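Local coordinates for transcriptional regulator, ROK family (PDB 1Z05), which probably binds DNA as a zinc-containing ROK-family transcriptional regulator, a homologue of Escherichia coli Mlc, and is associated with the control of carbohydrate metabolism, at residues Arg43-Leu47 with Leu59-Leu65; His81-Thr86 with Ala98-Asn104; Phe110-Arg114 with Ala405-Ala410; Ser171-Pro177 with Pro211-Asp217; Trp221-Glu225 with Ser399-Lys403. All coordinates share one frame; numbering follows the deposited sequence. Where two conformers were deposited one is given.

Contact 1 of 5, residues Arg43-Leu47 with Leu59-Leu65; sequences RVYKL and LSKESEL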
# COMPACT_ATOMS: atom_id res chain seq x y z
N ARG A 43 -9.24 7.10 18.23
CA ARG A 43 -10.31 7.74 17.46
C ARG A 43 -10.93 8.93 18.22
O ARG A 43 -11.13 10.00 17.65
CB ARG A 43 -11.39 6.73 17.09
CG ARG A 43 -10.94 5.73 16.03
CD ARG A 43 -12.05 4.76 15.63
NE ARG A 43 -13.09 5.42 14.84
CZ ARG A 43 -14.38 5.48 15.17
NH1 ARG A 43 -14.83 4.90 16.28
NH2 ARG A 43 -15.23 6.11 14.37
N VAL A 44 -11.22 8.72 19.50
CA VAL A 44 -11.80 9.77 20.34
C VAL A 44 -10.81 10.92 20.56
O VAL A 44 -11.18 12.09 20.45
CB VAL A 44 -12.30 9.21 21.69
CG1 VAL A 44 -12.61 10.33 22.70
CG2 VAL A 44 -13.54 8.35 21.47
N TYR A 45 -9.56 10.58 20.85
CA TYR A 45 -8.52 11.60 21.07
C TYR A 45 -8.28 12.46 19.82
O TYR A 45 -8.09 13.69 19.93
CB TYR A 45 -7.23 10.91 21.50
CG TYR A 45 -6.11 11.87 21.76
CD1 TYR A 45 -5.95 12.46 23.02
CD2 TYR A 45 -5.20 12.20 20.74
CE1 TYR A 45 -4.90 13.35 23.27
CE2 TYR A 45 -4.16 13.10 20.98
CZ TYR A 45 -4.02 13.67 22.24
OH TYR A 45 -2.98 14.54 22.49
N LYS A 46 -8.27 11.83 18.65
CA LYS A 46 -8.14 12.56 17.38
C LYS A 46 -9.29 13.54 17.15
O LYS A 46 -9.07 14.67 16.70
CB LYS A 46 -8.00 11.59 16.19
CG LYS A 46 -7.71 12.28 14.86
CD LYS A 46 -7.69 11.30 13.70
CE LYS A 46 -7.44 11.99 12.38
NZ LYS A 46 -7.26 10.97 11.31
N LEU A 47 -10.52 13.11 17.45
CA LEU A 47 -11.67 14.01 17.37
C LEU A 47 -11.52 15.23 18.29
O LEU A 47 -11.74 16.37 17.87
CB LEU A 47 -12.97 13.26 17.68
CG LEU A 47 -13.56 12.42 16.55
CD1 LEU A 47 -14.73 11.58 17.05
CD2 LEU A 47 -13.99 13.29 15.36
N LEU A 59 -19.05 13.81 20.46
CA LEU A 59 -18.08 12.73 20.29
C LEU A 59 -18.77 11.40 20.03
O LEU A 59 -18.33 10.61 19.20
CB LEU A 59 -17.16 12.61 21.51
CG LEU A 59 -16.06 13.64 21.70
CD1 LEU A 59 -15.48 13.47 23.12
CD2 LEU A 59 -14.97 13.51 20.63
N SER A 60 -19.88 11.15 20.73
CA SER A 60 -20.66 9.95 20.51
C SER A 60 -21.23 9.89 19.08
O SER A 60 -21.17 8.84 18.43
CB SER A 60 -21.77 9.85 21.56
OG SER A 60 -22.55 8.69 21.36
N LYS A 61 -21.76 11.01 18.60
CA LYS A 61 -22.32 11.08 17.24
C LYS A 61 -21.25 10.93 16.16
O LYS A 61 -21.42 10.16 15.21
CB LYS A 61 -23.11 12.37 17.04
CG LYS A 61 -24.24 12.59 18.03
CD LYS A 61 -25.22 13.66 17.56
CE LYS A 61 -26.18 14.07 18.67
NZ LYS A 61 -27.08 12.95 19.11
N GLU A 62 -20.14 11.65 16.31
CA GLU A 62 -19.04 11.61 15.34
C GLU A 62 -18.32 10.27 15.27
O GLU A 62 -18.05 9.77 14.18
CB GLU A 62 -18.04 12.75 15.60
CG GLU A 62 -18.49 14.13 15.11
CD GLU A 62 -18.34 14.30 13.60
OE1 GLU A 62 -17.19 14.36 13.10
OE2 GLU A 62 -19.37 14.39 12.90
N SER A 63 -18.01 9.68 16.43
CA SER A 63 -17.27 8.42 16.50
C SER A 63 -18.14 7.19 16.25
O SER A 63 -17.62 6.10 15.98
CB SER A 63 -16.60 8.27 17.86
OG SER A 63 -17.59 8.08 18.88
N GLU A 64 -19.46 7.37 16.37
CA GLU A 64 -20.45 6.29 16.33
C GLU A 64 -20.30 5.32 17.51
O GLU A 64 -20.62 4.13 17.39
CB GLU A 64 -20.41 5.52 15.00
CG GLU A 64 -20.47 6.40 13.76
CD GLU A 64 -19.99 5.67 12.52
OE1 GLU A 64 -18.77 5.38 12.42
OE2 GLU A 64 -20.83 5.39 11.64
N LEU A 65 -19.81 5.82 18.64
CA LEU A 65 -19.68 5.02 19.85
C LEU A 65 -20.75 5.41 20.87
O LEU A 65 -21.10 6.58 20.98
CB LEU A 65 -18.28 5.18 20.47
CG LEU A 65 -17.06 4.69 19.69
CD1 LEU A 65 -15.80 5.34 20.22
CD2 LEU A 65 -16.93 3.16 19.72
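The guanidinium of Arg-43 meets the end of helix 56-63 edge-on, both terminal nitrogens pointing at one backbone oxygen. NH2 donates to Ser-63 O at 2.9 Å and NH1 to the same oxygen at 3.1 Å, with the acceptor only 8° out of the guanidinium plane. NH1 lies in the carbonyl plane on a lone pair, while NH2 is tilted out of it. A bend at chi3 (72°) turns the otherwise long chain across to this carbonyl. One turn further along the helix, Leu-47 lays its CB against Leu-59 CD2 at 3.6 Å and sets CD1 over Glu-62 CB and the backbone of Ser-63. The Val-44 and Leu-65 side chains cross obliquely, CG2 of Val-44 to CD1 of Leu-65 4.0 Å, branched aliphatic groups suited to the buried side, where Ile-70 and Ile-73 of helix 67-79 close the core.

In the second shell, Ser-63 OG donates to Leu-59 O at 2.7 Å and accepts from Leu-65 N, an ST turn that holds the chain as Glu-64 leaves the helix with positive phi. Leu-65 also packs on Ile-36 of the second subunit. The helical segments 43-47 and 59-63 run at 114° to each other; their helices, with helix 67-79, form a three-helix bundle consistent with a winged-helix DNA-binding domain. A cationic donor at the helix's C-terminal end probably complements the partial negative charge there, and Glu-64 OE1, 4.1 Å from Arg-43 NH2, may add a weaker attraction.

Contact 2 of 5, residues His81-Thr86 with Ala98-Asn104; sequences HLIHET and AVGLQTN
In one of its two conformers, the imidazole of His-84 leans over the opposite strand, with CD2 3.6 Å from Asn-104 CB and its plane turned 63° from the Asn-104 amide. At the edge of this ring, in its plane, a water lies 3.2 Å from NE2 and donates to Thr-103 O, tentatively linking ring and backbone. A chi1 of 72°, with CG between the backbone N and the carbonyl carbon, brings the ring beside Gln-102 and Asn-104. The Gln-102 amide, 37° from the ring plane, crosses it obliquely. Asn-104 ND2 makes a weak bond to His-81 O.

The backbones form an antiparallel ladder. His-84 and Gln-102 are a hydrogen-bonded pair, His-84 N reaching Gln-102 O at 2.8 Å, and Thr-86 pairs likewise with Val-99; between the two pairs the register slips by one residue, a beta bulge. On the face away from His-84, Leu-101 CD2 touches Ile-83 CD1 at 3.8 Å and Glu-85 CB at 3.7 Å. The Glu-85 carboxylate turns to a salt bridge with Arg-56. The two strands, after three helices, are consistent with the wing of a winged-helix domain. The face of His-84, Gln-102 and Thr-86 is mostly polar, with Val-99 on it, whereas Ile-83, Leu-101 and the aliphatic part of Glu-85 lie toward helix 67-79; burial of that apolar surface probably holds the antiparallel pair of strands on the helices.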
# COMPACT_ATOMS: atom_id res chain seq x y z
N HIS A 81 -4.60 12.96 32.39
CA HIS A 81 -4.32 14.37 32.05
C HIS A 81 -3.91 14.60 30.59
O HIS A 81 -3.12 15.49 30.28
CB HIS A 81 -3.28 14.97 33.01
CG HIS A 81 -3.62 14.78 34.46
ND1 HIS A 81 -2.90 13.96 35.29
CD2 HIS A 81 -4.64 15.28 35.20
CE1 HIS A 81 -3.44 13.97 36.50
NE2 HIS A 81 -4.50 14.77 36.47
N LEU A 82 -4.46 13.78 29.70
CA LEU A 82 -4.22 13.93 28.26
C LEU A 82 -5.26 14.86 27.63
O LEU A 82 -5.00 15.49 26.61
CB LEU A 82 -4.23 12.56 27.58
CG LEU A 82 -2.93 11.80 27.83
CD1 LEU A 82 -3.09 10.30 27.58
CD2 LEU A 82 -1.79 12.40 26.99
N ILE A 83 -6.44 14.91 28.25
CA ILE A 83 -7.50 15.81 27.83
C ILE A 83 -8.06 16.51 29.05
O ILE A 83 -7.82 16.08 30.18
CB ILE A 83 -8.65 15.10 27.03
CG1 ILE A 83 -9.45 14.12 27.91
CG2 ILE A 83 -8.08 14.45 25.75
CD1 ILE A 83 -10.59 13.40 27.18
N HIS A 84 -8.79 17.59 28.82
CA HIS A 84 -9.40 18.32 29.91
C HIS A 84 -10.68 19.00 29.48
O HIS A 84 -10.90 19.23 28.29
CB HIS A 84 -8.42 19.34 30.51
CG HIS A 84 -8.16 20.53 29.64
ND1 HIS A 84 -8.75 21.75 29.85
CD2 HIS A 84 -7.37 20.68 28.55
CE1 HIS A 84 -8.34 22.61 28.94
NE2 HIS A 84 -7.49 21.98 28.14
N GLU A 85 -11.52 19.31 30.46
CA GLU A 85 -12.77 20.03 30.26
C GLU A 85 -13.00 20.94 31.48
O GLU A 85 -12.34 20.78 32.51
CB GLU A 85 -13.94 19.05 30.14
CG GLU A 85 -14.10 18.14 31.37
CD GLU A 85 -15.32 17.23 31.31
OE1 GLU A 85 -16.26 17.51 30.53
OE2 GLU A 85 -15.33 16.22 32.05
N THR A 86 -13.91 21.90 31.35
CA THR A 86 -14.47 22.56 32.53
C THR A 86 -15.86 21.94 32.70
O THR A 86 -16.76 22.14 31.87
CB THR A 86 -14.58 24.10 32.39
OG1 THR A 86 -13.29 24.66 32.11
CG2 THR A 86 -15.12 24.74 33.70
N ALA A 98 -18.94 26.37 31.28
CA ALA A 98 -18.65 24.96 31.03
C ALA A 98 -18.05 24.86 29.63
O ALA A 98 -18.54 25.49 28.68
CB ALA A 98 -19.93 24.12 31.13
N VAL A 99 -16.97 24.10 29.51
CA VAL A 99 -16.22 24.01 28.26
C VAL A 99 -16.00 22.55 27.94
O VAL A 99 -15.63 21.76 28.81
CB VAL A 99 -14.86 24.78 28.32
CG1 VAL A 99 -14.12 24.71 26.98
CG2 VAL A 99 -15.07 26.24 28.68
N GLY A 100 -16.23 22.19 26.68
CA GLY A 100 -16.09 20.83 26.20
C GLY A 100 -14.65 20.36 26.23
O GLY A 100 -13.74 21.13 26.52
N LEU A 101 -14.46 19.09 25.90
CA LEU A 101 -13.15 18.45 25.99
C LEU A 101 -12.15 18.98 24.97
O LEU A 101 -12.49 19.17 23.79
CB LEU A 101 -13.28 16.93 25.87
CG LEU A 101 -14.03 16.24 27.02
CD1 LEU A 101 -14.69 14.95 26.54
CD2 LEU A 101 -13.12 15.98 28.20
N GLN A 102 -10.93 19.23 25.44
CA GLN A 102 -9.81 19.65 24.59
C GLN A 102 -8.57 18.87 24.98
O GLN A 102 -8.45 18.39 26.11
CB GLN A 102 -9.50 21.14 24.76
CG GLN A 102 -10.66 22.09 24.49
CD GLN A 102 -10.25 23.54 24.71
OE1 GLN A 102 -10.48 24.10 25.78
NE2 GLN A 102 -9.64 24.14 23.71
N THR A 103 -7.63 18.75 24.05
CA THR A 103 -6.36 18.11 24.38
C THR A 103 -5.60 19.01 25.35
O THR A 103 -5.64 20.25 25.26
CB THR A 103 -5.51 17.82 23.14
OG1 THR A 103 -5.39 19.00 22.36
CG2 THR A 103 -6.16 16.75 22.30
N ASN A 104 -4.92 18.37 26.30
CA ASN A 104 -4.15 19.04 27.33
C ASN A 104 -2.66 18.83 27.06
O ASN A 104 -1.99 18.10 27.79
CB ASN A 104 -4.55 18.49 28.70
CG ASN A 104 -3.94 19.26 29.86
OD1 ASN A 104 -3.54 20.42 29.72
ND2 ASN A 104 -3.89 18.62 31.02
O HOH W 1 -6.35 23.32 25.49

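Contact 3 of 5, residues Phe110-Arg114 with Ala405-Ala410; sequences FLSMR and ATMPGA. With SO4 (sulfate ion), chain C.
Strand 108-116, the middle strand of a mixed five-stranded sheet, receives the start of helix 407-418 on one face, and the side chains of Phe-110, Ser-112 and Arg-114 make the meeting. Ser-112 is the polar centre: its OG donates to Thr-406 O at 2.6 Å, in the carbonyl plane on a lone pair. That oxygen also accepts from Ala-410 N in the first turn of the helix, so two donors grip it. With OG anti to the backbone N, chi1 of -175° places the hydroxyl on the helix side, 3.2 Å from Gly-409 CA. Glycine suits this spot because a beta carbon would clash with OG. A water donates to Ser-112 OG and Met-113 O.

On one flank, Phe-110 turns its ring edge to the helix, CZ meeting Ala-410 CB at 3.6 Å, and its ring stacks with His-125. On the other, the extended Arg-114 chain runs past Ala-405, CD to CB 3.6 Å. Its guanidinium forms a salt bridge with Asp-217, while in its plane NH2 donates to a sulfate oxygen, O4, at 2.8 Å and NH1 meets a water bound to Ala-405 O. The sulfate, probably from the crystallisation liquor, also binds Tyr-119 and Arg-117. Small residues at the interface bring helix and sheet close, a helix on a 3-2-1-4-5 sheet, as in the ASKHA (actin-like ATPase) fold to which ROK proteins belong.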
# COMPACT_ATOMS: atom_id res chain seq x y z
N PHE A 110 7.99 15.11 23.92
CA PHE A 110 8.64 13.91 23.40
C PHE A 110 9.99 14.31 22.81
O PHE A 110 10.22 15.48 22.50
CB PHE A 110 7.75 13.21 22.35
CG PHE A 110 7.46 14.04 21.11
CD1 PHE A 110 8.32 14.02 20.02
CD2 PHE A 110 6.30 14.81 21.04
CE1 PHE A 110 8.05 14.77 18.87
CE2 PHE A 110 6.00 15.55 19.89
CZ PHE A 110 6.88 15.54 18.80
N LEU A 111 10.89 13.34 22.69
CA LEU A 111 12.15 13.51 21.99
C LEU A 111 12.00 13.02 20.56
O LEU A 111 11.37 11.98 20.31
CB LEU A 111 13.27 12.71 22.65
CG LEU A 111 13.87 13.13 23.99
CD1 LEU A 111 15.14 12.30 24.21
CD2 LEU A 111 14.19 14.61 24.03
N SER A 112 12.57 13.77 19.63
CA SER A 112 12.64 13.34 18.24
C SER A 112 14.09 13.44 17.85
O SER A 112 14.74 14.47 18.09
CB SER A 112 11.75 14.21 17.34
OG SER A 112 11.73 13.70 16.01
N MET A 113 14.62 12.36 17.28
CA MET A 113 16.02 12.27 16.91
C MET A 113 16.18 11.96 15.43
O MET A 113 15.34 11.29 14.82
CB MET A 113 16.70 11.19 17.74
CG MET A 113 16.68 11.46 19.24
SD MET A 113 17.25 10.05 20.20
CE MET A 113 19.02 10.19 20.00
N ARG A 114 17.27 12.45 14.85
CA ARG A 114 17.70 11.99 13.54
C ARG A 114 19.12 11.46 13.63
O ARG A 114 20.02 12.15 14.12
CB ARG A 114 17.62 13.09 12.49
CG ARG A 114 18.22 12.64 11.13
CD ARG A 114 18.18 13.74 10.06
NE ARG A 114 18.99 13.33 8.91
CZ ARG A 114 18.56 12.53 7.94
NH1 ARG A 114 17.31 12.06 7.96
NH2 ARG A 114 19.38 12.18 6.96
N ALA A 405 14.78 18.50 10.54
CA ALA A 405 15.17 17.10 10.49
C ALA A 405 14.38 16.21 11.46
O ALA A 405 14.32 15.00 11.26
CB ALA A 405 16.67 16.98 10.76
N THR A 406 13.79 16.80 12.49
CA THR A 406 13.08 16.00 13.50
C THR A 406 11.54 16.04 13.40
O THR A 406 10.87 15.36 14.17
CB THR A 406 13.55 16.30 14.95
OG1 THR A 406 13.25 17.66 15.30
CG2 THR A 406 15.05 16.05 15.11
N MET A 407 11.01 16.82 12.47
CA MET A 407 9.56 16.81 12.20
C MET A 407 9.02 15.46 11.75
O MET A 407 7.89 15.13 12.09
CB MET A 407 9.13 17.91 11.22
CG MET A 407 9.00 19.30 11.84
SD MET A 407 8.21 19.37 13.47
CE MET A 407 6.50 18.98 13.10
N PRO A 408 9.80 14.69 10.94
CA PRO A 408 9.40 13.32 10.66
C PRO A 408 9.15 12.49 11.93
O PRO A 408 8.18 11.76 11.99
CB PRO A 408 10.58 12.75 9.86
CG PRO A 408 11.15 13.94 9.17
CD PRO A 408 11.02 15.06 10.18
N GLY A 409 10.01 12.62 12.94
CA GLY A 409 9.80 11.90 14.19
C GLY A 409 8.56 12.39 14.92
O GLY A 409 7.83 11.60 15.53
N ALA A 410 8.31 13.70 14.84
CA ALA A 410 7.10 14.30 15.41
C ALA A 410 5.83 13.68 14.83
O ALA A 410 4.87 13.42 15.57
CB ALA A 410 7.12 15.82 15.21
S SO4 C . 22.43 13.77 5.80
O1 SO4 C . 21.74 14.99 6.21
O2 SO4 C . 21.99 13.34 4.48
O3 SO4 C . 23.86 14.10 5.77
O4 SO4 C . 22.17 12.70 6.75
O HOH W 2 12.99 12.71 13.40
O HOH W 3 14.87 12.85 9.67

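Contact 4 of 5, residues Ser171-Pro177 with Pro211-Asp217; sequences SIAITLP and PVFVAND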
# COMPACT_ATOMS: atom_id res chain seq x y z
N SER A 171 7.77 9.78 25.10
CA SER A 171 8.22 8.89 24.02
C SER A 171 9.44 9.46 23.31
O SER A 171 9.79 10.64 23.49
CB SER A 171 7.09 8.70 23.00
OG SER A 171 6.63 9.97 22.54
N ILE A 172 10.06 8.62 22.49
CA ILE A 172 11.19 9.00 21.66
C ILE A 172 10.93 8.51 20.24
O ILE A 172 10.58 7.35 20.02
CB ILE A 172 12.53 8.40 22.20
CG1 ILE A 172 12.90 9.04 23.54
CG2 ILE A 172 13.67 8.58 21.18
CD1 ILE A 172 13.99 8.34 24.33
N ALA A 173 11.09 9.41 19.27
CA ALA A 173 11.06 9.06 17.87
C ALA A 173 12.45 9.22 17.28
O ALA A 173 13.18 10.16 17.63
CB ALA A 173 10.03 9.92 17.12
N ILE A 174 12.84 8.29 16.41
CA ILE A 174 14.12 8.39 15.71
C ILE A 174 13.95 8.00 14.24
O ILE A 174 13.34 6.97 13.93
CB ILE A 174 15.28 7.60 16.44
CG1 ILE A 174 16.62 7.74 15.70
CG2 ILE A 174 14.91 6.12 16.70
CD1 ILE A 174 17.85 7.61 16.63
N THR A 175 14.44 8.86 13.36
CA THR A 175 14.34 8.63 11.92
C THR A 175 15.75 8.63 11.35
O THR A 175 16.66 9.23 11.92
CB THR A 175 13.46 9.70 11.22
OG1 THR A 175 13.96 11.01 11.52
CG2 THR A 175 12.01 9.59 11.71
N LEU A 176 15.92 7.91 10.24
CA LEU A 176 17.24 7.71 9.67
C LEU A 176 17.09 7.14 8.26
O LEU A 176 16.08 6.50 7.96
CB LEU A 176 18.06 6.72 10.53
CG LEU A 176 17.51 5.31 10.76
CD1 LEU A 176 18.64 4.34 10.97
CD2 LEU A 176 16.57 5.26 11.95
N PRO A 177 18.09 7.37 7.39
CA PRO A 177 18.07 6.70 6.08
C PRO A 177 18.33 5.20 6.24
O PRO A 177 18.84 4.78 7.28
CB PRO A 177 19.24 7.36 5.34
CG PRO A 177 20.18 7.82 6.45
CD PRO A 177 19.27 8.24 7.57
N PRO A 211 8.48 4.46 25.37
CA PRO A 211 8.18 3.91 24.04
C PRO A 211 9.02 4.60 22.96
O PRO A 211 9.21 5.82 22.99
CB PRO A 211 6.69 4.21 23.83
CG PRO A 211 6.33 5.22 24.87
CD PRO A 211 7.30 5.08 26.00
N VAL A 212 9.51 3.79 22.02
CA VAL A 212 10.40 4.25 20.98
C VAL A 212 9.78 3.89 19.63
O VAL A 212 9.31 2.76 19.43
CB VAL A 212 11.81 3.60 21.09
CG1 VAL A 212 12.78 4.22 20.09
CG2 VAL A 212 12.36 3.77 22.52
N PHE A 213 9.80 4.88 18.74
CA PHE A 213 9.27 4.79 17.38
C PHE A 213 10.41 5.06 16.41
O PHE A 213 10.96 6.17 16.38
CB PHE A 213 8.13 5.80 17.20
CG PHE A 213 7.00 5.58 18.16
CD1 PHE A 213 5.95 4.73 17.82
CD2 PHE A 213 7.01 6.14 19.43
CE1 PHE A 213 4.92 4.47 18.71
CE2 PHE A 213 5.99 5.89 20.33
CZ PHE A 213 4.94 5.06 19.97
N VAL A 214 10.76 4.05 15.62
CA VAL A 214 11.88 4.10 14.70
C VAL A 214 11.32 4.01 13.29
O VAL A 214 10.45 3.17 13.03
CB VAL A 214 12.85 2.90 14.92
CG1 VAL A 214 14.12 3.07 14.10
CG2 VAL A 214 13.19 2.75 16.42
N ALA A 215 11.79 4.87 12.38
CA ALA A 215 11.32 4.79 10.99
C ALA A 215 12.36 5.27 9.99
O ALA A 215 13.27 6.04 10.32
CB ALA A 215 9.99 5.56 10.81
N ASN A 216 12.22 4.81 8.75
CA ASN A 216 12.97 5.36 7.64
C ASN A 216 12.58 6.83 7.46
O ASN A 216 11.40 7.17 7.52
CB ASN A 216 12.71 4.56 6.37
CG ASN A 216 13.26 5.23 5.13
OD1 ASN A 216 12.58 6.03 4.50
ND2 ASN A 216 14.49 4.89 4.76
N ASP A 217 13.57 7.68 7.23
CA ASP A 217 13.36 9.13 7.19
C ASP A 217 12.44 9.62 6.08
O ASP A 217 11.66 10.54 6.31
CB ASP A 217 14.68 9.92 7.24
CG ASP A 217 15.64 9.58 6.09
OD1 ASP A 217 15.35 8.68 5.26
OD2 ASP A 217 16.70 10.23 6.02
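Asp-217, Phe-213 and Leu-176 bury the most surface where parallel strands 168-176 and 212-216 run together. Asp-217, the first residue of helix 217-228, sets its carboxylate against Pro-177, with OD2 3.6 Å from Pro-177 CD. A chi1 of 58° swings CG between its own N and carbonyl carbon and thus back over the end of the neighbouring strand. Its backbone N donates to Leu-176 O at 2.9 Å, from well above the carbonyl plane, and OD2 is engaged by Arg-114 in a salt bridge.

Phe-213 lies at the other end, its ring edge directed at Ser-171, CE2 to CB 4.0 Å, and at Ile-172 O. Helices 407-418 and 421-428 cover this aromatic side through Ile-413 and Leu-421. Leu-176 starts away from the partner strand, but its end bends back, so that CD2 reaches Val-214 CG1 at 3.9 Å, while Ile-174 CG2 lies alongside Val-214 CG2 at 3.8 Å. The beta-branched residues suit the extended backbone and fill the face that also carries Ile-172 and Val-212.

The ladder itself alternates between strands: Ile-174 N to Phe-213 O at 2.8 Å, then Ala-215 N to Ile-174 O at 3.0 Å. Asn-216 caps helix 217-228, its OD1 accepting from Arg-219 N. Alternate backbone amides and carbonyls thus pair across the two strands, strand 108-116 serves the other edge of 168-176, and the Asp-217 charge, beside proline, is probably offset by Arg-114.

Contact 5 of 5, residues Trp221-Glu225 with Ser399-Lys403; sequences WALAE and SRFYK
Glu-225 forms the tight half of this contact, its carboxylate receiving the chain just after strand 395-398. OE1 accepts from Arg-400 N and OE2 from Phe-401 N, both at 2.9 Å, the latter through the syn lone pair. Trp-221 NE1, one helical turn earlier, donates to OE2 from the anti side at 3.0 Å, so that oxygen is gripped from both sides. A bend at chi2 (-64°) brings the carboxylate round to these amides, and His-230 N binds OE1 as well.

Phe-401 O, which accepts from Ser-399 OG, lies at the indole edge, 3.0 Å from Trp-221 CZ2. Phe-401 turns its ring edge to Ala-224 O, while Ala-224 CB, small enough for the approach, lies 4.1 Å from Phe-401 CD2. In contrast to the buried, hydrogen-bonded Glu-225, the partly exposed Tyr-402 touches by apolar contact: Tyr-402 CD1 meets Trp-221 CH2 at 3.6 Å, the rings inclined at 50°. The exposed Arg-400 side chain leads away from the helix.

A buried carboxylate thus faces backbone and indole N-H groups, which probably stabilise its negative charge and tie helix 217-228 to the loop before helix 407-418.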
# COMPACT_ATOMS: atom_id res chain seq x y z
N TRP A 221 8.97 11.40 6.76
CA TRP A 221 8.81 12.72 6.20
C TRP A 221 7.50 12.84 5.40
O TRP A 221 6.79 13.83 5.52
CB TRP A 221 10.05 13.05 5.36
CG TRP A 221 10.10 14.38 4.69
CD1 TRP A 221 9.30 15.48 4.93
CD2 TRP A 221 11.03 14.78 3.69
NE1 TRP A 221 9.66 16.51 4.10
CE2 TRP A 221 10.73 16.12 3.33
CE3 TRP A 221 12.09 14.13 3.04
CZ2 TRP A 221 11.45 16.82 2.35
CZ3 TRP A 221 12.81 14.83 2.06
CH2 TRP A 221 12.49 16.16 1.74
N ALA A 222 7.16 11.83 4.61
CA ALA A 222 5.88 11.84 3.89
C ALA A 222 4.70 11.96 4.88
O ALA A 222 3.74 12.68 4.62
CB ALA A 222 5.72 10.61 3.02
N LEU A 223 4.80 11.26 6.01
CA LEU A 223 3.81 11.38 7.09
C LEU A 223 3.74 12.77 7.72
O LEU A 223 2.65 13.26 8.00
CB LEU A 223 4.05 10.32 8.18
CG LEU A 223 3.01 10.19 9.31
CD1 LEU A 223 1.63 9.79 8.78
CD2 LEU A 223 3.47 9.20 10.38
N ALA A 224 4.90 13.40 7.95
CA ALA A 224 4.94 14.78 8.43
C ALA A 224 4.29 15.75 7.45
O ALA A 224 3.65 16.71 7.86
CB ALA A 224 6.38 15.23 8.73
N GLU A 225 4.46 15.51 6.16
CA GLU A 225 3.80 16.36 5.17
C GLU A 225 2.27 16.19 5.23
O GLU A 225 1.54 17.16 5.11
CB GLU A 225 4.36 16.11 3.77
CG GLU A 225 5.85 16.51 3.57
CD GLU A 225 6.14 18.02 3.73
OE1 GLU A 225 5.26 18.87 3.44
OE2 GLU A 225 7.27 18.34 4.14
N SER A 399 7.63 20.67 -0.76
CA SER A 399 7.37 20.17 0.58
C SER A 399 7.52 21.31 1.58
O SER A 399 8.34 22.20 1.38
CB SER A 399 8.35 19.04 0.93
OG SER A 399 9.66 19.56 1.12
N ARG A 400 6.75 21.26 2.66
CA ARG A 400 6.88 22.22 3.76
C ARG A 400 8.22 22.06 4.51
O ARG A 400 8.87 23.06 4.86
CB ARG A 400 5.69 22.07 4.73
CG ARG A 400 5.80 22.82 6.07
CD ARG A 400 5.84 24.31 5.90
NE ARG A 400 5.95 25.02 7.18
CZ ARG A 400 7.09 25.35 7.77
NH1 ARG A 400 8.26 25.04 7.22
NH2 ARG A 400 7.07 26.00 8.93
N PHE A 401 8.63 20.81 4.72
CA PHE A 401 9.83 20.54 5.51
C PHE A 401 11.01 20.12 4.65
O PHE A 401 10.84 19.53 3.59
CB PHE A 401 9.55 19.48 6.59
CG PHE A 401 8.38 19.82 7.48
CD1 PHE A 401 8.44 20.91 8.35
CD2 PHE A 401 7.20 19.07 7.42
CE1 PHE A 401 7.35 21.24 9.16
CE2 PHE A 401 6.11 19.39 8.23
CZ PHE A 401 6.19 20.47 9.10
N TYR A 402 12.21 20.46 5.11
CA TYR A 402 13.44 19.86 4.59
C TYR A 402 14.57 19.92 5.61
O TYR A 402 15.19 18.89 5.89
CB TYR A 402 13.91 20.47 3.25
CG TYR A 402 15.18 19.79 2.77
CD1 TYR A 402 15.16 18.46 2.32
CD2 TYR A 402 16.41 20.45 2.80
CE1 TYR A 402 16.32 17.81 1.91
CE2 TYR A 402 17.59 19.81 2.39
CZ TYR A 402 17.53 18.49 1.94
OH TYR A 402 18.67 17.84 1.52
N LYS A 403 14.83 21.10 6.14
CA LYS A 403 15.88 21.27 7.15
C LYS A 403 15.37 21.04 8.57
O LYS A 403 16.15 21.06 9.53
CB LYS A 403 16.57 22.63 7.02
CG LYS A 403 17.61 22.68 5.90
CD LYS A 403 17.93 24.12 5.49
CE LYS A 403 18.99 24.18 4.40
NZ LYS A 403 18.61 23.42 3.17

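Overall arrangement
Contacts 1 and 2 come first along the chain and build the N-terminal domain of helices and paired strands; their centres lie 15 Å apart and they touch, Tyr-45 packing on Thr-103 and Ile-83. Contacts 3, 4 and 5 belong to the ROK region, with contacts 4 and 5 nested in the loop closed by contact 3. Contacts 3 and 4, 7 Å apart between centres, share a sheet and are joined by the Arg-114 to Asp-217 salt bridge. Contact 5 follows from strand 212-216 into helix 217-228 and leads toward the second sheet. Contact 1 lies about 28 Å from each of contacts 3 to 5, centre to centre, consistent with separate DNA-binding and ROK domains joined by the short connection between consecutive strands 99-103 and 108-116.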